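Local atomic coordinates of putative capsular polysaccharide biosynthesis protein (Streptococcus pneumoniae serotype 4, PDB entry 6EWJ), a protein that is probably a sugar aminotransferase that uses pyridoxal phosphate as cofactor and serves teichoic acid biosynthesis in the pneumococcus. Residues R170-S175 with I193-S198; L235-Q240 with A261-M266; Q286-I291 with L385-S390; V292-S297 with E392-I397; I322-G327 with Y374-N379. All coordinates share one frame; numbering follows the deposited sequence.

Interaction 1: residues R170-S175 with I193-S198; sequences RIVIVS and IADFTS
V172 and F196 form the apolar centre: CG1 of V172 meets the edge of the phenyl ring at CD1, 3.7 Å away, and V174 CG2 lies 4.1 Å from F196 CB. Branched and aromatic residues suit this face of the sheet, where V174 and F196 pack on I71 of helix 64-74. A194, small enough to lie against the neighbouring strand, brings its CB to 3.7 Å from S175 CB; S175 OG itself bonds to E136.

Along the strands the pairing is parallel. S175 N donates to F196 O (2.8 Å) and S198 N to S175 O, joining strands 172-177 and 196-200 of the mixed sheet expected of a fold type I aminotransferase.

At the polar edge, D195 has CG anti to its carbonyl carbon (chi1 -63°), which turns the carboxylate back toward the start of the neighbouring strand. There R170 grips it end-on, NH1 to OD2 at 2.7 Å and NH2 to OD1 at 2.9 Å, with the two planes 28° apart. I173 N takes the anti lone pair of OD2 in a nearly straight bond of 2.9 Å. Three N-H groups thus hold the carboxylate, probably stabilising it as the anion and fixing its rotation.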
# COMPACT_ATOMS: atom_id res chain seq x y z
N ARG A 170 17.97 -12.11 20.97
CA ARG A 170 17.46 -11.24 22.00
C ARG A 170 16.24 -10.50 21.43
O ARG A 170 15.91 -10.63 20.23
CB ARG A 170 18.55 -10.25 22.44
CG ARG A 170 19.21 -9.45 21.31
CD ARG A 170 19.85 -8.16 21.86
NE ARG A 170 20.58 -7.39 20.85
CZ ARG A 170 20.04 -6.52 20.00
NH1 ARG A 170 18.73 -6.30 19.98
NH2 ARG A 170 20.81 -5.86 19.14
N ILE A 171 15.60 -9.69 22.26
CA ILE A 171 14.55 -8.77 21.82
C ILE A 171 15.13 -7.82 20.79
O ILE A 171 16.21 -7.27 20.99
CB ILE A 171 13.95 -7.98 23.01
CG1 ILE A 171 13.16 -8.91 23.93
CG2 ILE A 171 12.99 -6.89 22.53
CD1 ILE A 171 12.88 -8.38 25.32
N VAL A 172 14.41 -7.62 19.69
CA VAL A 172 14.84 -6.74 18.62
C VAL A 172 14.22 -5.37 18.89
O VAL A 172 13.00 -5.28 19.22
CB VAL A 172 14.46 -7.32 17.23
CG1 VAL A 172 14.74 -6.31 16.12
CG2 VAL A 172 15.22 -8.62 16.95
N ILE A 173 15.02 -4.31 18.72
CA ILE A 173 14.53 -2.97 18.96
C ILE A 173 14.30 -2.27 17.67
O ILE A 173 15.24 -2.08 16.92
CB ILE A 173 15.47 -2.14 19.86
CG1 ILE A 173 15.70 -2.86 21.18
CG2 ILE A 173 14.85 -0.77 20.11
CD1 ILE A 173 16.65 -2.17 22.12
N VAL A 174 13.04 -1.89 17.43
CA VAL A 174 12.62 -1.30 16.17
C VAL A 174 12.16 0.11 16.44
O VAL A 174 11.11 0.34 17.06
CB VAL A 174 11.46 -2.08 15.55
CG1 VAL A 174 10.95 -1.38 14.30
CG2 VAL A 174 11.90 -3.52 15.28
N SER A 175 12.90 1.08 15.91
CA SER A 175 12.54 2.48 16.06
C SER A 175 11.38 2.92 15.17
O SER A 175 11.47 2.82 13.92
CB SER A 175 13.74 3.39 15.72
OG SER A 175 13.31 4.76 15.71
N ILE A 193 20.70 3.53 14.85
CA ILE A 193 20.75 3.32 16.29
C ILE A 193 20.02 2.03 16.70
O ILE A 193 20.57 1.17 17.38
CB ILE A 193 20.18 4.53 17.01
CG1 ILE A 193 20.92 5.79 16.56
CG2 ILE A 193 20.32 4.36 18.53
CD1 ILE A 193 20.08 7.05 16.67
N ALA A 194 18.76 1.94 16.33
CA ALA A 194 17.96 0.77 16.58
C ALA A 194 18.39 -0.34 15.65
O ALA A 194 19.10 -0.12 14.67
CB ALA A 194 16.50 1.09 16.38
N ASP A 195 17.96 -1.55 15.98
CA ASP A 195 18.16 -2.70 15.10
C ASP A 195 17.50 -2.50 13.73
O ASP A 195 18.11 -2.70 12.67
CB ASP A 195 17.67 -3.97 15.78
CG ASP A 195 18.44 -4.29 17.03
OD1 ASP A 195 19.69 -4.23 17.02
OD2 ASP A 195 17.79 -4.64 18.05
N PHE A 196 16.27 -2.07 13.74
CA PHE A 196 15.54 -1.67 12.53
C PHE A 196 14.88 -0.33 12.81
O PHE A 196 14.56 -0.02 13.99
CB PHE A 196 14.45 -2.70 12.14
CG PHE A 196 14.96 -4.04 11.74
CD1 PHE A 196 15.31 -4.97 12.71
CD2 PHE A 196 15.03 -4.40 10.42
CE1 PHE A 196 15.78 -6.22 12.35
CE2 PHE A 196 15.47 -5.66 10.04
CZ PHE A 196 15.86 -6.57 11.00
N THR A 197 14.66 0.45 11.75
CA THR A 197 13.98 1.74 11.85
C THR A 197 12.96 1.92 10.72
O THR A 197 13.27 1.64 9.55
CB THR A 197 15.00 2.91 11.86
OG1 THR A 197 15.98 2.69 12.89
CG2 THR A 197 14.32 4.25 12.08
N SER A 198 11.78 2.43 11.06
CA SER A 198 10.83 2.97 10.06
C SER A 198 10.77 4.49 10.07
O SER A 198 10.69 5.11 11.10
CB SER A 198 9.37 2.45 10.25
OG SER A 198 9.01 2.59 11.60

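Interaction 2: residues L235-Q240 with A261-M266; sequences LSLHGQ and AYKCNM
The imidazole of H238 and the phenol of Y262 are the flat groups here. Y262 O lies over one face of the H238 ring, while the aliphatic chain of K263 approaches it obliquely, CD 3.6 Å from NE2. In the plane of that ring, at its edge, a water sits 2.9 Å from ND1 and donates to A261 O. The Y262 ring turns an edge to L235 O, which is 3.5 Å from CD2. Both rings also serve the dimer: H99 of the second subunit stacks on Y262, and Y90 of that subunit meets H238 edge-to-face.

Three backbone bonds tie the segments. Y262 N donates to L235 O, C264 N to S236 O, and H238 N to Y262 O, the last at 2.8 Å. The small methyl of A261 lies 3.4 Å from G239 N. The side chains of L237 and N265 cross at about a right angle, L237 CD2 lying 3.6 Å from N265 CG. K263 bends at chi2 (51°), and its NZ bonds to N265 OD1 and makes a salt bridge with E211 of the second subunit, which also accepts from N265 ND2; that ND2 hydrogen-bonds T38 OG1 of its own chain as well. N265 N is buried without a partner.

From L237 to Q240 the chain makes a type I' beta turn, whose two corners need positive phi; G239 suits the second, where any side chain would run into the carbonyl oxygen of H238. The arrangement is a type I' turn that follows helix 225-236, held by backbone bonds to the loop before helix 268-299 at the dimer interface, the region where fold type I aminotransferases build their active sites.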
# COMPACT_ATOMS: atom_id res chain seq x y z
N LEU A 235 8.32 -9.11 0.00
CA LEU A 235 7.09 -8.90 0.76
C LEU A 235 6.29 -7.70 0.28
O LEU A 235 5.06 -7.68 0.42
CB LEU A 235 7.36 -8.75 2.27
CG LEU A 235 7.97 -9.95 2.96
CD1 LEU A 235 8.15 -9.71 4.45
CD2 LEU A 235 7.20 -11.25 2.74
N SER A 236 6.96 -6.69 -0.26
CA SER A 236 6.34 -5.45 -0.71
C SER A 236 5.68 -5.57 -2.09
O SER A 236 4.88 -4.70 -2.48
CB SER A 236 7.36 -4.33 -0.76
OG SER A 236 8.22 -4.44 -1.89
N LEU A 237 6.04 -6.63 -2.83
CA LEU A 237 5.63 -6.79 -4.22
C LEU A 237 5.19 -8.21 -4.53
O LEU A 237 5.78 -8.93 -5.39
CB LEU A 237 6.78 -6.37 -5.16
CG LEU A 237 6.96 -4.88 -5.45
CD1 LEU A 237 8.36 -4.61 -6.01
CD2 LEU A 237 5.85 -4.40 -6.40
N HIS A 238 4.17 -8.64 -3.77
CA HIS A 238 3.40 -9.84 -4.03
C HIS A 238 4.12 -11.16 -3.77
O HIS A 238 3.64 -12.24 -4.15
CB HIS A 238 2.85 -9.84 -5.48
CG HIS A 238 1.90 -8.71 -5.77
ND1 HIS A 238 0.70 -8.57 -5.10
CD2 HIS A 238 1.91 -7.74 -6.71
CE1 HIS A 238 0.04 -7.54 -5.60
NE2 HIS A 238 0.76 -7.01 -6.57
N GLY A 239 5.28 -11.13 -3.16
CA GLY A 239 6.07 -12.34 -3.01
C GLY A 239 6.76 -12.80 -4.28
O GLY A 239 7.22 -13.94 -4.35
N GLN A 240 6.87 -11.90 -5.26
CA GLN A 240 7.36 -12.25 -6.59
C GLN A 240 8.89 -12.29 -6.57
O GLN A 240 9.53 -11.42 -5.97
CB GLN A 240 6.85 -11.26 -7.65
CG GLN A 240 7.23 -11.68 -9.07
CD GLN A 240 6.55 -10.92 -10.21
OE1 GLN A 240 5.33 -10.93 -10.33
NE2 GLN A 240 7.33 -10.27 -11.05
N ALA A 261 2.24 -12.37 -0.59
CA ALA A 261 2.62 -11.18 0.13
C ALA A 261 1.82 -9.93 -0.31
O ALA A 261 0.64 -10.06 -0.65
CB ALA A 261 4.11 -10.99 0.06
N TYR A 262 2.40 -8.74 -0.20
CA TYR A 262 1.66 -7.48 -0.01
C TYR A 262 2.01 -6.55 -1.18
O TYR A 262 2.67 -6.98 -2.17
CB TYR A 262 1.95 -6.84 1.39
CG TYR A 262 1.74 -7.86 2.46
CD1 TYR A 262 0.47 -8.08 2.99
CD2 TYR A 262 2.79 -8.69 2.87
CE1 TYR A 262 0.26 -9.11 3.93
CE2 TYR A 262 2.59 -9.70 3.78
CZ TYR A 262 1.32 -9.93 4.27
OH TYR A 262 1.18 -10.96 5.16
N LYS A 263 1.57 -5.30 -1.09
CA LYS A 263 1.61 -4.41 -2.22
C LYS A 263 1.82 -3.04 -1.61
O LYS A 263 0.87 -2.31 -1.36
CB LYS A 263 0.30 -4.55 -3.03
CG LYS A 263 0.18 -3.69 -4.24
CD LYS A 263 1.41 -3.79 -5.16
CE LYS A 263 1.26 -2.90 -6.40
NZ LYS A 263 2.55 -2.64 -7.09
N CYS A 264 3.10 -2.70 -1.35
CA CYS A 264 3.40 -1.43 -0.76
C CYS A 264 4.68 -0.80 -1.21
O CYS A 264 5.28 -0.02 -0.47
CB CYS A 264 3.37 -1.56 0.77
SG CYS A 264 4.41 -2.87 1.42
N ASN A 265 5.03 -1.02 -2.46
CA ASN A 265 6.19 -0.39 -3.12
C ASN A 265 6.00 1.10 -3.35
O ASN A 265 4.85 1.59 -3.33
CB ASN A 265 6.47 -1.07 -4.47
CG ASN A 265 5.27 -1.03 -5.39
OD1 ASN A 265 4.16 -1.50 -5.02
ND2 ASN A 265 5.44 -0.52 -6.59
N MET A 266 7.13 1.81 -3.42
CA MET A 266 7.20 3.25 -3.74
C MET A 266 7.35 3.48 -5.22
O MET A 266 8.16 2.79 -5.90
CB MET A 266 8.38 3.92 -3.00
CG MET A 266 8.39 5.42 -3.24
SD MET A 266 9.75 6.35 -2.55
CE MET A 266 9.06 6.45 -0.88
O HOH W 1 -0.14 -10.69 -3.36

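Interaction 3: residues Q286-I291 with L385-S390; sequences QRRKDI and LHTKLS
R287 NH2 donates to L389 O over 2.8 Å, in a bond of 169° that runs in the guanidinium plane although the donor is tilted 32° from the carbonyl plane. The contact is a helix-to-loop junction: helix 268-299 receives the type I beta turn H386-L389, just before S390 N-caps helix 391-409 through E393 N. The same NH2 has a salt bridge with D391, at the start of that helix, so one long, multi-donor side chain serves both the turn and the helix beginning after it. R287 NE adds a water at 2.8 Å that also donates to T387 O. Across the face of this guanidinium, I291 CG1 lies 3.7 Å above the plane, over its centre.

R288 stays extended and carries its head past T387 toward L385, where NH1 makes a weak bond of 2.9 Å to L385 O; its firmer partner is R318 O. H386 CA lies over one face of the group, 3.6 Å from NH2. Arginine suits this buried place because its several N-H groups can reach the carbonyls of two loops, L385 O and R318 O. T387 turns its methyl to the helix, CG2 being 4.1 Å from R287 CB, and gives its hydroxyl to D18.

Apolar packing completes the junction. I291 CG2 touches both leucines, 4.1 Å from L389 CD1 and only 3.5 Å from L385 CD1, tighter than ordinary van der Waals contact.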
# COMPACT_ATOMS: atom_id res chain seq x y z
N GLN A 286 17.48 23.43 9.10
CA GLN A 286 18.02 24.68 9.67
C GLN A 286 16.89 25.65 10.00
O GLN A 286 16.83 26.17 11.11
CB GLN A 286 19.05 25.32 8.72
CG GLN A 286 19.70 26.60 9.27
CD GLN A 286 20.42 26.39 10.59
OE1 GLN A 286 21.21 25.46 10.73
NE2 GLN A 286 20.11 27.22 11.59
N ARG A 287 15.97 25.84 9.05
CA ARG A 287 14.79 26.67 9.30
C ARG A 287 13.98 26.20 10.51
O ARG A 287 13.59 27.01 11.36
CB ARG A 287 13.87 26.75 8.08
CG ARG A 287 12.66 27.67 8.24
CD ARG A 287 13.00 29.11 8.60
NE ARG A 287 11.79 29.87 8.90
CZ ARG A 287 11.69 30.89 9.76
NH1 ARG A 287 12.75 31.36 10.43
NH2 ARG A 287 10.51 31.50 9.92
N ARG A 288 13.80 24.89 10.67
CA ARG A 288 13.06 24.36 11.83
C ARG A 288 13.79 24.67 13.16
O ARG A 288 13.16 24.98 14.19
CB ARG A 288 12.82 22.86 11.70
CG ARG A 288 11.88 22.55 10.57
CD ARG A 288 11.66 21.06 10.36
NE ARG A 288 10.46 20.86 9.52
CZ ARG A 288 9.21 20.67 9.96
NH1 ARG A 288 8.91 20.60 11.26
NH2 ARG A 288 8.24 20.52 9.09
N LYS A 289 15.12 24.57 13.12
CA LYS A 289 15.95 24.93 14.26
C LYS A 289 15.69 26.38 14.69
O LYS A 289 15.44 26.66 15.87
CB LYS A 289 17.43 24.70 13.93
CG LYS A 289 18.33 25.04 15.10
CD LYS A 289 19.81 25.05 14.71
CE LYS A 289 20.66 24.40 15.82
NZ LYS A 289 22.03 24.04 15.35
N ASP A 290 15.76 27.29 13.73
CA ASP A 290 15.53 28.72 13.96
C ASP A 290 14.14 29.01 14.53
O ASP A 290 14.00 29.89 15.38
CB ASP A 290 15.70 29.51 12.68
CG ASP A 290 17.13 29.47 12.12
OD1 ASP A 290 18.07 28.97 12.78
OD2 ASP A 290 17.28 29.91 10.97
N ILE A 291 13.10 28.31 14.03
CA ILE A 291 11.75 28.47 14.58
C ILE A 291 11.71 27.95 16.01
O ILE A 291 11.13 28.61 16.87
CB ILE A 291 10.67 27.76 13.73
CG1 ILE A 291 10.54 28.47 12.37
CG2 ILE A 291 9.30 27.75 14.44
CD1 ILE A 291 9.94 27.61 11.31
N LEU A 385 4.77 23.80 13.52
CA LEU A 385 6.23 23.78 13.26
C LEU A 385 6.45 23.21 11.87
O LEU A 385 6.41 21.99 11.67
CB LEU A 385 6.98 22.96 14.30
CG LEU A 385 8.52 22.93 14.20
CD1 LEU A 385 9.12 24.31 14.21
CD2 LEU A 385 9.11 22.09 15.32
N HIS A 386 6.65 24.12 10.92
CA HIS A 386 6.88 23.77 9.54
C HIS A 386 7.54 24.97 8.88
O HIS A 386 7.58 26.08 9.44
CB HIS A 386 5.54 23.46 8.86
CG HIS A 386 4.51 24.55 8.99
ND1 HIS A 386 4.47 25.65 8.16
CD2 HIS A 386 3.48 24.70 9.85
CE1 HIS A 386 3.45 26.42 8.50
NE2 HIS A 386 2.84 25.87 9.53
N THR A 387 8.00 24.75 7.65
CA THR A 387 8.91 25.70 7.00
C THR A 387 8.21 26.79 6.20
O THR A 387 8.88 27.58 5.56
CB THR A 387 9.88 24.93 6.11
OG1 THR A 387 9.15 23.97 5.33
CG2 THR A 387 10.88 24.20 7.00
N LYS A 388 6.88 26.80 6.19
CA LYS A 388 6.10 27.91 5.66
C LYS A 388 5.76 28.97 6.71
O LYS A 388 5.23 30.02 6.36
CB LYS A 388 4.82 27.39 4.99
CG LYS A 388 5.03 26.25 3.97
CD LYS A 388 5.73 26.72 2.71
CE LYS A 388 4.83 27.51 1.78
NZ LYS A 388 5.55 27.75 0.50
N LEU A 389 6.07 28.72 7.98
CA LEU A 389 5.89 29.74 9.03
C LEU A 389 6.85 30.92 8.85
O LEU A 389 8.06 30.73 8.73
CB LEU A 389 6.17 29.15 10.42
CG LEU A 389 5.17 28.18 11.03
CD1 LEU A 389 5.74 27.61 12.32
CD2 LEU A 389 3.84 28.87 11.29
N SER A 390 6.32 32.13 8.83
CA SER A 390 7.15 33.33 8.93
C SER A 390 7.54 33.60 10.40
O SER A 390 6.84 33.19 11.33
CB SER A 390 6.38 34.54 8.39
OG SER A 390 5.28 34.84 9.25
O HOH W 2 9.56 29.59 7.19

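Interaction 4: residues V292-S297 with E392-I397; sequences VDRYDS and EEVDYI
Two long helices pack side by side here, helix 268-299 and the C-terminal helix 391-409, and Y295 and V394 meet at their line of contact. The segment axes approach to 9.9 Å, a near-parallel pair with a crossing angle of -28°.

V394 places CG1 anti to its backbone N (chi1 177°), directing that methyl over one face of the Y295 ring as a CH-pi contact, 4.0 Å from the centroid. The same CG1 lies 3.6 Å from R294 CD. A beta-branched valine suits the spot: its branched CB presents a methyl that touches both Y295 and R294 CD. I397 meets the ring from its edge instead, with CG2 3.8 Å from Y295 CE1.

Toward the partly exposed side of the pair, R294 runs out straight and then bends at chi3, bringing NH1 to D395. The salt bridge uses the syn lone pair of OD1 at 2.8 Å and lies in the guanidinium plane, with the carboxylate turned 46° away from that plane.

The pair packs against the small antiparallel sheet: Y295 and I397 both pack on L383 of strand 380-383, Y295 OH bonds to P384 O, and Y321 of the middle strand stacks on the Y295 ring.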
# COMPACT_ATOMS: atom_id res chain seq x y z
N VAL A 292 12.31 26.79 16.27
CA VAL A 292 12.27 26.20 17.61
C VAL A 292 12.99 27.09 18.60
O VAL A 292 12.48 27.36 19.69
CB VAL A 292 12.79 24.75 17.65
CG1 VAL A 292 13.06 24.28 19.07
CG2 VAL A 292 11.76 23.80 17.02
N ASP A 293 14.16 27.59 18.22
CA ASP A 293 14.88 28.51 19.10
C ASP A 293 14.05 29.76 19.41
O ASP A 293 14.11 30.26 20.53
CB ASP A 293 16.26 28.87 18.52
CG ASP A 293 17.19 27.67 18.44
OD1 ASP A 293 16.99 26.66 19.16
OD2 ASP A 293 18.15 27.75 17.65
N ARG A 294 13.32 30.28 18.41
CA ARG A 294 12.50 31.49 18.61
C ARG A 294 11.34 31.19 19.58
O ARG A 294 11.10 31.93 20.54
CB ARG A 294 12.02 32.03 17.25
CG ARG A 294 11.17 33.29 17.32
CD ARG A 294 10.74 33.75 15.95
NE ARG A 294 11.84 34.44 15.32
CZ ARG A 294 12.10 35.75 15.41
NH1 ARG A 294 11.32 36.59 16.09
NH2 ARG A 294 13.17 36.22 14.81
N TYR A 295 10.68 30.05 19.36
CA TYR A 295 9.64 29.60 20.31
C TYR A 295 10.22 29.42 21.74
O TYR A 295 9.66 29.91 22.73
CB TYR A 295 9.04 28.25 19.86
CG TYR A 295 7.88 28.21 18.87
CD1 TYR A 295 6.83 29.11 18.94
CD2 TYR A 295 7.80 27.17 17.93
CE1 TYR A 295 5.74 29.01 18.06
CE2 TYR A 295 6.72 27.06 17.05
CZ TYR A 295 5.69 27.98 17.11
OH TYR A 295 4.61 27.86 16.28
N ASP A 296 11.32 28.67 21.81
CA ASP A 296 11.99 28.40 23.09
C ASP A 296 12.30 29.70 23.83
O ASP A 296 11.98 29.80 25.02
CB ASP A 296 13.26 27.60 22.91
CG ASP A 296 13.01 26.14 22.56
OD1 ASP A 296 11.84 25.61 22.62
OD2 ASP A 296 14.01 25.49 22.19
N SER A 297 12.90 30.69 23.18
CA SER A 297 13.19 31.97 23.90
C SER A 297 11.89 32.69 24.27
O SER A 297 11.76 33.19 25.35
CB SER A 297 14.10 32.93 23.13
OG SER A 297 15.12 32.25 22.40
N GLU A 392 7.12 36.45 11.84
CA GLU A 392 6.01 37.26 12.36
C GLU A 392 4.89 36.36 12.90
O GLU A 392 4.31 36.64 13.95
CB GLU A 392 5.45 38.19 11.27
CG GLU A 392 6.38 39.32 10.84
CD GLU A 392 7.45 38.95 9.78
OE1 GLU A 392 7.61 37.75 9.39
OE2 GLU A 392 8.15 39.89 9.34
N GLU A 393 4.60 35.29 12.19
CA GLU A 393 3.62 34.29 12.65
C GLU A 393 4.06 33.59 13.94
O GLU A 393 3.26 33.44 14.86
CB GLU A 393 3.36 33.27 11.55
CG GLU A 393 2.55 33.85 10.40
CD GLU A 393 2.45 32.94 9.19
OE1 GLU A 393 3.27 32.02 9.01
OE2 GLU A 393 1.51 33.13 8.42
N VAL A 394 5.32 33.19 14.00
CA VAL A 394 5.88 32.57 15.19
C VAL A 394 5.74 33.53 16.41
O VAL A 394 5.28 33.14 17.47
CB VAL A 394 7.34 32.09 15.01
CG1 VAL A 394 7.89 31.51 16.31
CG2 VAL A 394 7.47 31.02 13.92
N ASP A 395 6.12 34.79 16.20
CA ASP A 395 6.00 35.83 17.24
C ASP A 395 4.56 36.00 17.68
O ASP A 395 4.27 36.09 18.88
CB ASP A 395 6.56 37.17 16.75
CG ASP A 395 8.08 37.14 16.61
OD1 ASP A 395 8.75 36.18 17.07
OD2 ASP A 395 8.62 38.10 16.04
N TYR A 396 3.65 35.99 16.71
CA TYR A 396 2.22 36.04 16.99
C TYR A 396 1.73 34.83 17.80
O TYR A 396 0.98 35.01 18.76
CB TYR A 396 1.44 36.19 15.68
CG TYR A 396 -0.05 36.20 15.88
CD1 TYR A 396 -0.71 37.32 16.38
CD2 TYR A 396 -0.82 35.07 15.54
CE1 TYR A 396 -2.09 37.33 16.55
CE2 TYR A 396 -2.19 35.07 15.70
CZ TYR A 396 -2.83 36.19 16.21
OH TYR A 396 -4.18 36.17 16.37
N ILE A 397 2.18 33.63 17.44
CA ILE A 397 1.79 32.40 18.17
C ILE A 397 2.32 32.46 19.62
O ILE A 397 1.59 32.17 20.56
CB ILE A 397 2.28 31.11 17.45
CG1 ILE A 397 1.49 30.92 16.14
CG2 ILE A 397 2.10 29.88 18.31
CD1 ILE A 397 2.13 29.97 15.15

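Interaction 5: residues I322-G327 with Y374-N379; sequences ITRVEG and YAFFEN
R324 leaves strand 321-325 and runs along helix 371-378, touching N379 and F376 with nearly every atom. Its CB lies 3.6 Å from N379 ND2; its CG passes beside N379 OD1 and F376 O; its CD reaches 3.7 Å from F376 CD2. There the chain bends at chi3 (64°), which turns NE back to N379 OD1 for a 3.0 Å bond, straight at 164° and in the guanidinium plane. CZ then slides along the helix backbone, where F376 CA sits 3.5 Å above the guanidinium plane, over its centre. At the tip, NH2 has a weak bond to the same OD1, and NH1 a weak one to A111 O.

N379 completes the pairing with its backbone and amide. V325 N donates to N379 O at 3.0 Å, and N379 ND2 donates to V325 O at 3.2 Å, coming from above the carbonyl plane. Asparagine fits because one short amide can accept from the arginine while donating to the strand. Deeper in, I322 CG2 meets F376 CZ at 4.0 Å, an apolar pair between the strand and the helix, which cross at about a right angle.

A375 O and N379 OD1 stand 3.0 Å apart, two acceptors that should repel. R324 NH2 is near both oxygens, and its positive charge probably eases their closeness, which is consistent with R324 offsetting the repulsion between them.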
# COMPACT_ATOMS: atom_id res chain seq x y z
N ILE A 322 5.87 20.22 20.53
CA ILE A 322 5.08 19.72 21.64
C ILE A 322 5.30 20.58 22.89
O ILE A 322 6.47 20.85 23.28
CB ILE A 322 5.39 18.22 21.88
CG1 ILE A 322 4.92 17.44 20.62
CG2 ILE A 322 4.76 17.77 23.21
CD1 ILE A 322 4.83 15.93 20.69
N THR A 323 4.19 21.03 23.49
CA THR A 323 4.23 21.81 24.72
C THR A 323 3.28 21.22 25.69
O THR A 323 2.31 20.54 25.31
CB THR A 323 3.91 23.32 24.56
OG1 THR A 323 2.48 23.56 24.50
CG2 THR A 323 4.62 23.96 23.33
N ARG A 324 3.58 21.42 26.97
CA ARG A 324 2.65 21.18 28.03
C ARG A 324 2.46 22.47 28.87
O ARG A 324 3.43 23.16 29.14
CB ARG A 324 3.12 20.01 28.90
CG ARG A 324 3.21 18.70 28.16
CD ARG A 324 3.79 17.60 29.01
NE ARG A 324 2.94 17.32 30.15
CZ ARG A 324 3.27 16.55 31.18
NH1 ARG A 324 4.49 16.01 31.25
NH2 ARG A 324 2.41 16.35 32.17
N VAL A 325 1.21 22.80 29.20
CA VAL A 325 0.87 24.03 29.91
C VAL A 325 0.71 23.70 31.40
O VAL A 325 -0.20 22.95 31.79
CB VAL A 325 -0.41 24.72 29.37
CG1 VAL A 325 -0.54 26.13 29.94
CG2 VAL A 325 -0.37 24.80 27.84
N GLU A 326 1.64 24.17 32.21
CA GLU A 326 1.61 23.82 33.62
C GLU A 326 0.28 24.20 34.25
O GLU A 326 -0.21 25.31 34.03
CB GLU A 326 2.72 24.49 34.42
CG GLU A 326 2.62 24.16 35.92
CD GLU A 326 3.91 24.32 36.67
OE1 GLU A 326 4.98 24.25 36.03
OE2 GLU A 326 3.85 24.51 37.91
N GLY A 327 -0.25 23.30 35.06
CA GLY A 327 -1.43 23.61 35.87
C GLY A 327 -2.77 23.53 35.17
O GLY A 327 -3.80 23.79 35.79
N TYR A 374 -1.51 9.48 30.53
CA TYR A 374 -2.64 10.40 30.64
C TYR A 374 -2.20 11.83 30.99
O TYR A 374 -2.72 12.79 30.45
CB TYR A 374 -3.66 9.91 31.68
CG TYR A 374 -4.89 10.76 31.64
CD1 TYR A 374 -5.87 10.53 30.65
CD2 TYR A 374 -5.09 11.81 32.55
CE1 TYR A 374 -6.97 11.33 30.56
CE2 TYR A 374 -6.21 12.62 32.46
CZ TYR A 374 -7.14 12.36 31.47
OH TYR A 374 -8.28 13.11 31.35
N ALA A 375 -1.32 11.95 31.97
CA ALA A 375 -0.97 13.26 32.51
C ALA A 375 -0.20 14.06 31.44
O ALA A 375 -0.40 15.26 31.33
CB ALA A 375 -0.19 13.14 33.83
N PHE A 376 0.60 13.38 30.63
CA PHE A 376 1.29 14.03 29.50
C PHE A 376 0.32 14.60 28.49
O PHE A 376 0.46 15.74 28.08
CB PHE A 376 2.20 13.02 28.81
CG PHE A 376 2.99 13.58 27.67
CD1 PHE A 376 2.46 13.59 26.38
CD2 PHE A 376 4.27 14.08 27.88
CE1 PHE A 376 3.20 14.07 25.30
CE2 PHE A 376 5.02 14.58 26.80
CZ PHE A 376 4.48 14.57 25.52
N PHE A 377 -0.65 13.77 28.12
CA PHE A 377 -1.74 14.13 27.20
C PHE A 377 -2.62 15.25 27.69
O PHE A 377 -2.94 16.17 26.94
CB PHE A 377 -2.61 12.90 26.93
CG PHE A 377 -4.02 13.22 26.51
CD1 PHE A 377 -4.29 13.74 25.22
CD2 PHE A 377 -5.10 12.97 27.37
CE1 PHE A 377 -5.58 14.07 24.84
CE2 PHE A 377 -6.38 13.31 26.97
CZ PHE A 377 -6.62 13.83 25.69
N GLU A 378 -3.01 15.16 28.94
CA GLU A 378 -3.94 16.10 29.52
C GLU A 378 -3.69 17.62 29.28
O GLU A 378 -4.64 18.37 29.05
CB GLU A 378 -4.03 15.85 31.05
CG GLU A 378 -5.26 16.45 31.69
CD GLU A 378 -5.27 16.36 33.21
OE1 GLU A 378 -4.36 15.76 33.83
OE2 GLU A 378 -6.23 16.88 33.79
N ASN A 379 -2.43 18.05 29.38
CA ASN A 379 -2.08 19.47 29.26
C ASN A 379 -1.20 19.77 28.02
O ASN A 379 -0.58 20.81 27.94
CB ASN A 379 -1.42 19.98 30.54
CG ASN A 379 -0.12 19.27 30.87
OD1 ASN A 379 0.11 18.12 30.47
ND2 ASN A 379 0.72 19.93 31.63

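How the interactions relate
Interactions 3 and 4 form one continuous interface: both use helix 268-299, their centres are 9 Å apart, and L385 CD2 touches V292 CG2 at 3.6 Å. Interaction 5 falls between their segments in sequence; its nearest atoms are about 6 Å from interaction 3 and 7 Å from interaction 4, and the strands 321-325 and 380-383 link the three. Interactions 1 and 2 are about 10 Å apart at nearest atoms. Several reach toward the pyridoxal phosphate site, whose cofactor is not bound to this chain: side chain to side chain, S198 is about 5 Å from A64, I322 about 6 Å from Y351 and H179, and R288 about 7 Å from K205, the predicted cofactor lysine. In interaction 2, H238 packs on cofactor-binding T65 of the second subunit, bordering that subunit's site.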